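Local coordinates for YfkN protein (Bacillus subtilis subsp. subtilis, PDB 3GVE) that belongs to the calcineurin-like phosphoesterase family and carries a manganese and a magnesium ion side by side in its metal centre, at residues Thr17-Asp26 against Asp37-Gln45; Leu65-Ala75 against Thr89-Asn97. One frame throughout, in Å; residues are numbered along the deposited sequence. Where two conformers were deposited one is given.

Contact 1. Residues Thr17-Asp26 against Asp37-Gln45; sequences TTDIHANMMD and DFGLARTAQ. With MN (manganese (II) ion), chain C.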
loop_
_atom_site.group_PDB
_atom_site.type_symbol
_atom_site.label_atom_id
_atom_site.label_comp_id
_atom_site.label_asym_id
_atom_site.label_seq_id
_atom_site.Cartn_x
_atom_site.Cartn_y
_atom_site.Cartn_z
ATOM N N THR A 17 7.133 7.831 16.054
ATOM C CA THR A 17 6.618 7.533 14.692
ATOM C C THR A 17 6.748 6.054 14.437
ATOM O O THR A 17 7.560 5.325 15.125
ATOM C CB THR A 17 7.387 8.346 13.644
ATOM O OG1 THR A 17 8.818 8.176 13.847
ATOM C CG2 THR A 17 7.050 9.808 13.754
ATOM N N THR A 18 5.943 5.536 13.534
ATOM C CA THR A 18 6.061 4.147 13.120
ATOM C C THR A 18 5.600 3.968 11.684
ATOM O O THR A 18 4.741 4.686 11.212
ATOM C CB THR A 18 5.243 3.182 14.050
ATOM O OG1 THR A 18 5.687 1.823 13.867
ATOM C CG2 THR A 18 3.732 3.284 13.788
ATOM N N ASP A 19 6.162 2.972 11.018
ATOM C CA ASP A 19 5.714 2.579 9.687
ATOM C C ASP A 19 5.641 3.772 8.717
ATOM O O ASP A 19 4.745 3.892 7.909
ATOM C CB ASP A 19 4.386 1.797 9.767
ATOM C CG ASP A 19 4.551 0.460 10.468
ATOM O OD1 ASP A 19 4.830 -0.539 9.772
ATOM O OD2 ASP A 19 4.409 0.421 11.712
ATOM N N ILE A 20 6.675 4.635 8.718
ATOM C CA ILE A 20 6.754 5.839 7.874
ATOM C C ILE A 20 6.908 5.416 6.414
ATOM O O ILE A 20 6.385 6.088 5.517
ATOM C CB ILE A 20 7.930 6.742 8.361
ATOM C CG1 ILE A 20 7.581 7.404 9.662
ATOM C CG2 ILE A 20 8.240 7.790 7.324
ATOM C CD1 ILE A 20 6.559 8.287 9.695
ATOM N N HIS A 21 7.616 4.325 6.190
ATOM C CA HIS A 21 7.760 3.663 4.896
ATOM C C HIS A 21 8.302 4.638 3.839
ATOM O O HIS A 21 7.811 4.718 2.721
ATOM C CB HIS A 21 6.431 3.003 4.470
ATOM C CG HIS A 21 6.191 1.670 5.112
ATOM N ND1 HIS A 21 6.952 0.564 4.820
ATOM C CD2 HIS A 21 5.294 1.273 6.045
ATOM C CE1 HIS A 21 6.525 -0.460 5.535
ATOM N NE2 HIS A 21 5.525 -0.060 6.294
ATOM N N ALA A 22 9.327 5.383 4.239
ATOM C CA ALA A 22 10.097 6.275 3.339
ATOM C C ALA A 22 9.309 7.474 2.817
ATOM O O ALA A 22 9.762 8.186 1.940
ATOM C CB ALA A 22 10.726 5.490 2.170
ATOM N N ASN A 23 8.138 7.695 3.389
ATOM C CA ASN A 23 7.340 8.879 3.061
ATOM C C ASN A 23 7.837 10.117 3.818
ATOM O O ASN A 23 7.297 10.494 4.844
ATOM C CB ASN A 23 5.845 8.617 3.327
ATOM C CG ASN A 23 5.291 7.481 2.478
ATOM O OD1 ASN A 23 4.912 6.434 2.979
ATOM N ND2 ASN A 23 5.267 7.680 1.203
HETATM N N MSE A 24 8.878 10.728 3.265
HETATM C CA MSE A 24 9.496 11.939 3.812
HETATM C C MSE A 24 8.628 13.151 3.503
HETATM O O MSE A 24 8.214 13.865 4.388
HETATM C CB MSE A 24 10.896 12.131 3.224
HETATM C CG MSE A 24 11.867 11.006 3.632
HETATM SE SE MSE A 24 12.271 10.951 5.531
HETATM C CE MSE A 24 11.079 9.439 6.027
HETATM N N MSE A 25 8.380 13.356 2.221
HETATM C CA MSE A 25 7.495 14.416 1.768
HETATM C C MSE A 25 6.033 13.981 1.822
HETATM O O MSE A 25 5.726 12.801 1.838
HETATM C CB MSE A 25 7.856 14.822 0.345
HETATM C CG MSE A 25 9.233 15.443 0.219
HETATM SE SE MSE A 25 9.385 17.176 1.135
HETATM C CE MSE A 25 8.685 18.277 -0.324
ATOM N N ASP A 26 5.135 14.957 1.820
ATOM C CA ASP A 26 3.712 14.668 1.696
ATOM C C ASP A 26 3.409 14.532 0.195
ATOM O O ASP A 26 2.809 15.410 -0.430
ATOM C CB ASP A 26 2.846 15.728 2.410
ATOM C CG ASP A 26 3.143 17.168 1.982
ATOM O OD1 ASP A 26 4.225 17.446 1.453
ATOM O OD2 ASP A 26 2.278 18.018 2.236
ATOM N N ASP A 37 -2.326 14.050 3.050
ATOM C CA ASP A 37 -2.811 12.884 3.786
ATOM C C ASP A 37 -1.742 12.249 4.685
ATOM O O ASP A 37 -2.080 11.607 5.647
ATOM C CB ASP A 37 -3.320 11.856 2.749
ATOM C CG ASP A 37 -4.005 10.640 3.358
ATOM O OD1 ASP A 37 -3.628 9.490 3.006
ATOM O OD2 ASP A 37 -4.957 10.824 4.140
ATOM N N PHE A 38 -0.466 12.408 4.344
ATOM C CA PHE A 38 0.609 11.689 5.030
ATOM C C PHE A 38 1.959 12.359 4.842
ATOM O O PHE A 38 2.059 13.358 4.157
ATOM C CB PHE A 38 0.660 10.223 4.556
ATOM C CG PHE A 38 0.984 10.036 3.078
ATOM C CD1 PHE A 38 2.278 10.118 2.630
ATOM C CD2 PHE A 38 -0.005 9.735 2.160
ATOM C CE1 PHE A 38 2.594 9.927 1.306
ATOM C CE2 PHE A 38 0.310 9.547 0.840
ATOM C CZ PHE A 38 1.613 9.657 0.408
ATOM N N GLY A 39 2.994 11.790 5.452
ATOM C CA GLY A 39 4.361 12.231 5.247
ATOM C C GLY A 39 5.012 12.848 6.467
ATOM O O GLY A 39 4.388 13.615 7.161
ATOM N N LEU A 40 6.264 12.480 6.713
ATOM C CA LEU A 40 7.012 12.973 7.861
ATOM C C LEU A 40 7.130 14.501 7.870
ATOM O O LEU A 40 7.181 15.089 8.913
ATOM C CB LEU A 40 8.385 12.301 7.919
ATOM C CG LEU A 40 9.240 12.560 9.171
ATOM C CD1 LEU A 40 8.474 12.287 10.465
ATOM C CD2 LEU A 40 10.516 11.734 9.082
ATOM N N ALA A 41 7.137 15.121 6.697
ATOM C CA ALA A 41 7.145 16.576 6.629
ATOM C C ALA A 41 5.947 17.191 7.369
ATOM O O ALA A 41 6.067 18.267 7.912
ATOM C CB ALA A 41 7.191 17.051 5.182
ATOM N N ARG A 42 4.812 16.497 7.394
ATOM C CA ARG A 42 3.653 16.933 8.172
ATOM C C ARG A 42 3.717 16.463 9.622
ATOM O O ARG A 42 3.457 17.221 10.510
ATOM C CB ARG A 42 2.343 16.501 7.495
ATOM C CG ARG A 42 2.058 17.359 6.267
ATOM C CD ARG A 42 0.853 16.905 5.463
ATOM N NE ARG A 42 0.567 17.881 4.404
ATOM C CZ ARG A 42 -0.275 18.896 4.527
ATOM N NH1 ARG A 42 -0.977 19.084 5.635
ATOM N NH2 ARG A 42 -0.439 19.717 3.506
ATOM N N THR A 43 4.104 15.215 9.848
ATOM C CA THR A 43 4.182 14.708 11.222
ATOM C C THR A 43 5.138 15.536 12.077
ATOM O O THR A 43 4.904 15.725 13.255
ATOM C CB THR A 43 4.643 13.229 11.258
ATOM O OG1 THR A 43 4.237 12.569 10.062
ATOM C CG2 THR A 43 4.082 12.498 12.488
ATOM N N ALA A 44 6.204 16.020 11.454
ATOM C CA ALA A 44 7.212 16.807 12.139
ATOM C C ALA A 44 6.643 18.108 12.713
ATOM O O ALA A 44 7.202 18.651 13.626
ATOM C CB ALA A 44 8.398 17.076 11.207
ATOM N N GLN A 45 5.514 18.571 12.178
ATOM C CA GLN A 45 4.858 19.749 12.726
ATOM C C GLN A 45 4.237 19.410 14.071
ATOM O O GLN A 45 4.292 20.214 14.970
ATOM C CB GLN A 45 3.814 20.316 11.751
ATOM C CG GLN A 45 4.378 20.717 10.384
ATOM C CD GLN A 45 5.261 21.939 10.421
ATOM O OE1 GLN A 45 6.245 21.984 11.115
ATOM N NE2 GLN A 45 4.907 22.933 9.619
HETATM MN MN MN C . 4.660 -1.441 7.824
HETATM O O HOH W 1 0.079 19.018 0.642
HETATM O O HOH W 2 4.021 -3.352 8.713
HETATM O O HOH W 3 4.416 -2.784 6.041
#

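Contact 2. Residues Leu65-Ala75 against Thr89-Asn97; sequences LIQGNPLGEYA and THPIISVMN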
loop_
_atom_site.group_PDB
_atom_site.type_symbol
_atom_site.label_atom_id
_atom_site.label_comp_id
_atom_site.label_asym_id
_atom_site.label_seq_id
_atom_site.Cartn_x
_atom_site.Cartn_y
_atom_site.Cartn_z
ATOM N N LEU A 65 10.808 2.051 8.226
ATOM C CA LEU A 65 11.173 3.442 7.964
ATOM C C LEU A 65 11.808 3.686 6.585
ATOM O O LEU A 65 11.465 4.639 5.916
ATOM C CB LEU A 65 12.136 3.913 9.059
ATOM C CG LEU A 65 12.815 5.264 8.824
ATOM C CD1 LEU A 65 11.803 6.378 8.899
ATOM C CD2 LEU A 65 13.949 5.476 9.862
ATOM N N ILE A 66 12.739 2.829 6.189
ATOM C CA ILE A 66 13.594 3.114 5.047
ATOM C C ILE A 66 13.130 2.527 3.722
ATOM O O ILE A 66 13.758 2.753 2.697
ATOM C CB ILE A 66 15.051 2.659 5.321
ATOM C CG1 ILE A 66 15.156 1.124 5.321
ATOM C CG2 ILE A 66 15.568 3.278 6.615
ATOM C CD1 ILE A 66 16.583 0.597 5.477
ATOM N N GLN A 67 12.040 1.776 3.743
ATOM C CA GLN A 67 11.550 1.069 2.563
ATOM C C GLN A 67 10.062 1.299 2.383
ATOM O O GLN A 67 9.334 1.436 3.342
ATOM C CB GLN A 67 11.799 -0.430 2.740
ATOM C CG GLN A 67 11.511 -1.269 1.494
ATOM C CD GLN A 67 10.037 -1.632 1.288
ATOM O OE1 GLN A 67 9.627 -1.962 0.179
ATOM N NE2 GLN A 67 9.270 -1.604 2.335
ATOM N N GLY A 68 9.623 1.330 1.136
ATOM C CA GLY A 68 8.204 1.314 0.836
ATOM C C GLY A 68 7.760 2.102 -0.380
ATOM O O GLY A 68 6.738 1.818 -0.967
ATOM N N ASN A 69 8.535 3.113 -0.745
ATOM C CA ASN A 69 8.198 3.959 -1.894
ATOM C C ASN A 69 9.415 4.191 -2.797
ATOM O O ASN A 69 10.468 3.677 -2.519
ATOM C CB ASN A 69 7.489 5.255 -1.460
ATOM C CG ASN A 69 8.409 6.261 -0.771
ATOM O OD1 ASN A 69 7.947 7.240 -0.188
ATOM N ND2 ASN A 69 9.686 6.049 -0.868
ATOM N N PRO A 70 9.276 4.953 -3.879
ATOM C CA PRO A 70 10.420 5.149 -4.781
ATOM C C PRO A 70 11.599 5.931 -4.188
ATOM O O PRO A 70 12.686 5.790 -4.691
ATOM C CB PRO A 70 9.793 5.879 -5.977
ATOM C CG PRO A 70 8.414 5.327 -6.014
ATOM C CD PRO A 70 8.003 5.251 -4.563
ATOM N N LEU A 71 11.391 6.708 -3.133
ATOM C CA LEU A 71 12.506 7.382 -2.473
ATOM C C LEU A 71 13.418 6.358 -1.793
ATOM O O LEU A 71 14.623 6.450 -1.882
ATOM C CB LEU A 71 12.009 8.441 -1.483
ATOM C CG LEU A 71 13.133 9.252 -0.837
ATOM C CD1 LEU A 71 12.736 10.712 -0.632
ATOM C CD2 LEU A 71 13.637 8.623 0.450
ATOM N N GLY A 72 12.822 5.359 -1.155
ATOM C CA GLY A 72 13.593 4.277 -0.573
ATOM C C GLY A 72 14.334 3.482 -1.634
ATOM O O GLY A 72 15.456 3.057 -1.422
ATOM N N GLU A 73 13.682 3.280 -2.777
ATOM C CA GLU A 73 14.291 2.592 -3.926
ATOM C C GLU A 73 15.453 3.404 -4.486
ATOM O O GLU A 73 16.488 2.875 -4.807
ATOM C CB GLU A 73 13.282 2.436 -5.059
ATOM C CG GLU A 73 12.240 1.421 -4.857
ATOM C CD GLU A 73 11.155 1.514 -5.941
ATOM O OE1 GLU A 73 10.061 1.014 -5.680
ATOM O OE2 GLU A 73 11.383 2.109 -7.030
ATOM N N TYR A 74 15.253 4.706 -4.597
ATOM C CA TYR A 74 16.301 5.577 -5.091
ATOM C C TYR A 74 17.572 5.423 -4.237
ATOM O O TYR A 74 18.678 5.340 -4.740
ATOM C CB TYR A 74 15.830 7.047 -5.124
ATOM C CG TYR A 74 16.965 7.964 -5.514
ATOM C CD1 TYR A 74 17.285 8.160 -6.845
ATOM C CD2 TYR A 74 17.765 8.565 -4.555
ATOM C CE1 TYR A 74 18.331 8.948 -7.211
ATOM C CE2 TYR A 74 18.827 9.360 -4.920
ATOM C CZ TYR A 74 19.098 9.551 -6.246
ATOM O OH TYR A 74 20.158 10.340 -6.628
ATOM N N ALA A 75 17.407 5.370 -2.920
ATOM C CA ALA A 75 18.551 5.290 -2.043
ATOM C C ALA A 75 19.372 4.014 -2.237
ATOM O O ALA A 75 20.580 4.048 -2.371
ATOM C CB ALA A 75 18.136 5.457 -0.619
ATOM N N THR A 89 25.482 9.313 4.239
ATOM C CA THR A 89 24.381 8.981 5.137
ATOM C C THR A 89 23.123 8.665 4.320
ATOM O O THR A 89 22.802 9.354 3.378
ATOM C CB THR A 89 24.073 10.162 6.052
ATOM O OG1 THR A 89 25.254 10.510 6.772
ATOM C CG2 THR A 89 22.967 9.813 7.048
ATOM N N HIS A 90 22.398 7.622 4.687
ATOM C CA HIS A 90 21.126 7.348 4.016
ATOM C C HIS A 90 20.273 8.623 4.134
ATOM O O HIS A 90 20.111 9.142 5.213
ATOM C CB HIS A 90 20.430 6.173 4.706
ATOM C CG HIS A 90 19.263 5.626 3.940
ATOM N ND1 HIS A 90 18.187 6.404 3.574
ATOM C CD2 HIS A 90 19.017 4.389 3.459
ATOM C CE1 HIS A 90 17.323 5.665 2.909
ATOM N NE2 HIS A 90 17.798 4.437 2.831
ATOM N N PRO A 91 19.720 9.113 3.025
ATOM C CA PRO A 91 18.940 10.360 3.060
ATOM C C PRO A 91 17.776 10.340 4.061
ATOM O O PRO A 91 17.482 11.356 4.644
ATOM C CB PRO A 91 18.433 10.487 1.621
ATOM C CG PRO A 91 19.488 9.857 0.832
ATOM C CD PRO A 91 19.923 8.660 1.638
ATOM N N ILE A 92 17.141 9.192 4.264
ATOM C CA ILE A 92 16.088 9.111 5.273
ATOM C C ILE A 92 16.672 9.319 6.685
ATOM O O ILE A 92 16.125 10.044 7.503
ATOM C CB ILE A 92 15.315 7.793 5.166
ATOM C CG1 ILE A 92 14.469 7.815 3.889
ATOM C CG2 ILE A 92 14.456 7.572 6.411
ATOM C CD1 ILE A 92 13.797 6.497 3.577
ATOM N N ILE A 93 17.799 8.675 6.942
ATOM C CA ILE A 93 18.516 8.864 8.195
ATOM C C ILE A 93 18.961 10.325 8.390
ATOM O O ILE A 93 18.902 10.834 9.490
ATOM C CB ILE A 93 19.699 7.872 8.325
ATOM C CG1 ILE A 93 19.180 6.414 8.320
ATOM C CG2 ILE A 93 20.541 8.164 9.590
ATOM C CD1 ILE A 93 18.196 6.075 9.475
ATOM N N SER A 94 19.378 11.002 7.322
ATOM C CA SER A 94 19.669 12.467 7.439
ATOM C C SER A 94 18.498 13.248 7.948
ATOM O O SER A 94 18.688 14.178 8.736
ATOM C CB SER A 94 20.117 13.047 6.118
ATOM O OG SER A 94 21.242 12.359 5.598
ATOM N N VAL A 95 17.289 12.900 7.509
ATOM C CA VAL A 95 16.091 13.582 8.036
ATOM C C VAL A 95 15.902 13.324 9.536
ATOM O O VAL A 95 15.629 14.203 10.335
ATOM C CB VAL A 95 14.805 13.162 7.264
ATOM C CG1 VAL A 95 13.583 13.737 7.881
ATOM C CG2 VAL A 95 14.915 13.653 5.785
HETATM N N MSE A 96 16.060 12.061 9.925
HETATM C CA MSE A 96 15.919 11.650 11.332
HETATM C C MSE A 96 16.957 12.345 12.243
HETATM O O MSE A 96 16.676 12.723 13.351
HETATM C CB MSE A 96 16.027 10.118 11.493
HETATM C CG MSE A 96 15.161 9.291 10.526
HETATM SE SE MSE A 96 13.282 9.806 10.379
HETATM C CE MSE A 96 12.543 8.719 11.841
ATOM N N ASN A 97 18.154 12.541 11.703
ATOM C CA ASN A 97 19.259 13.195 12.373
ATOM C C ASN A 97 18.876 14.678 12.564
ATOM O O ASN A 97 19.044 15.271 13.614
ATOM C CB ASN A 97 20.561 13.086 11.581
ATOM C CG ASN A 97 21.225 11.699 11.722
ATOM O OD1 ASN A 97 20.859 10.896 12.588
ATOM N ND2 ASN A 97 22.210 11.464 10.897
HETATM O O HOH W 4 16.172 2.681 1.324
#

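Contact 1. Residues Thr17-Asp26 against Asp37-Gln45
L40 N donates to N23 O at 2.9 Å, almost straight, and A41 N to M24 O at 2.8 Å with more bend, so the loop 17-26 occupies N-H groups that the first turn of the helix in 37-45 cannot satisfy internally. G39, the N-cap, has no side chain to collide with M25 O and D26 CA, which lets the segments close up; its CA makes a CA-H...O contact with N23 O, 3.4 Å.

The charged pair is D26 with R42. D26 CG lies between the backbone N and the carbonyl carbon (chi1 54°), bringing the carboxylate toward the extended R42. NE meets OD2 at 2.8 Å on the anti side, somewhat out of the carboxylate plane, while OD2 lies near the guanidinium plane; the two planes are 44° apart. A water accepts from R42 NH2 and probably bridges to D26 OD2. D26 OD1 pairs with R320, so two arginines hold the carboxylate.

In the side-chain packing, L40 CD2 lies 3.9 Å from CE of M24, a selenomethionine running alongside. The F38 ring stands obliquely to the N23 side chain, their planes 62° apart, F38 CD1 3.9 Å from N23 CB.

D19 OD1 and H21 NE2 bind manganese with D64 and H251. The loop leaves strand 9-17, passes this site, packs on the N-terminus of helix 40-53 and leads to strand 27-28; helix 91-98 covers M24 and L40, helix 322-340 M25 and A41.

Contact 2. Residues Leu65-Ala75 against Thr89-Asn97
L65 overlaps I92 with its branch point: L65 CG sits 3.7 Å from I92 CG2, the two side chains lying antiparallel alongside each other. Farther along the helix, L65 meets M96, a selenomethionine, tip to tip, and L65 CD1 comes within 3.8 Å of M96 CE. M96, bent at chi2 and chi3, reaches out from the helix so that SE and CE both come up to L65 CD1.

I92 is used on both branches. While CG2 serves L65, the other branch faces L71, whose CD2 is 3.6 Å from I92 CG1, and ends with I92 CD1 3.7 Å from I66 CA. CG1 is anti to the carbonyl carbon (chi1 -70°), and the branch continues extended to CD1, which carries the methyl to the backbone of the loop.

In the calcineurin-like phosphoesterase domain, the loop after metal ligand D64 and the first turns of helix 70-85 lie against the beginning of helix 91-98. H90 is the N-cap of the latter, its ND1 accepting from I92 N at 3.1 Å in the ring plane. The other ring nitrogen, H90 NE2, is 2.8 Å from a water that donates to I66 O and G72 O, so a polar bridge spans the otherwise apolar interface. A75 CB lies obliquely against the same imidazole, 3.6 Å from H90 NE2. Helix 115-123 adds T121 against I66, H90 and I93.

In the fold
Contact 1 precedes contact 2 in sequence without overlap, yet their centres are only 11 Å apart, on the same side of the chain's centre. Both begin in loops beside the metals, after strands 9-17 and 57-61, which are parallel neighbours in the four-stranded sheet. The two loops meet directly: H21 ND1 probably donates to Q67 O, at 2.9 Å, which would orient a manganese ligand from the second shell, and A22 CB packs on I92 CD1 at 3.5 Å. Helix 91-98 is shared, being part of contact 2 and covering M24 and L40 of contact 1, so the loops beside the metals and the surrounding helices form one continuous packed region.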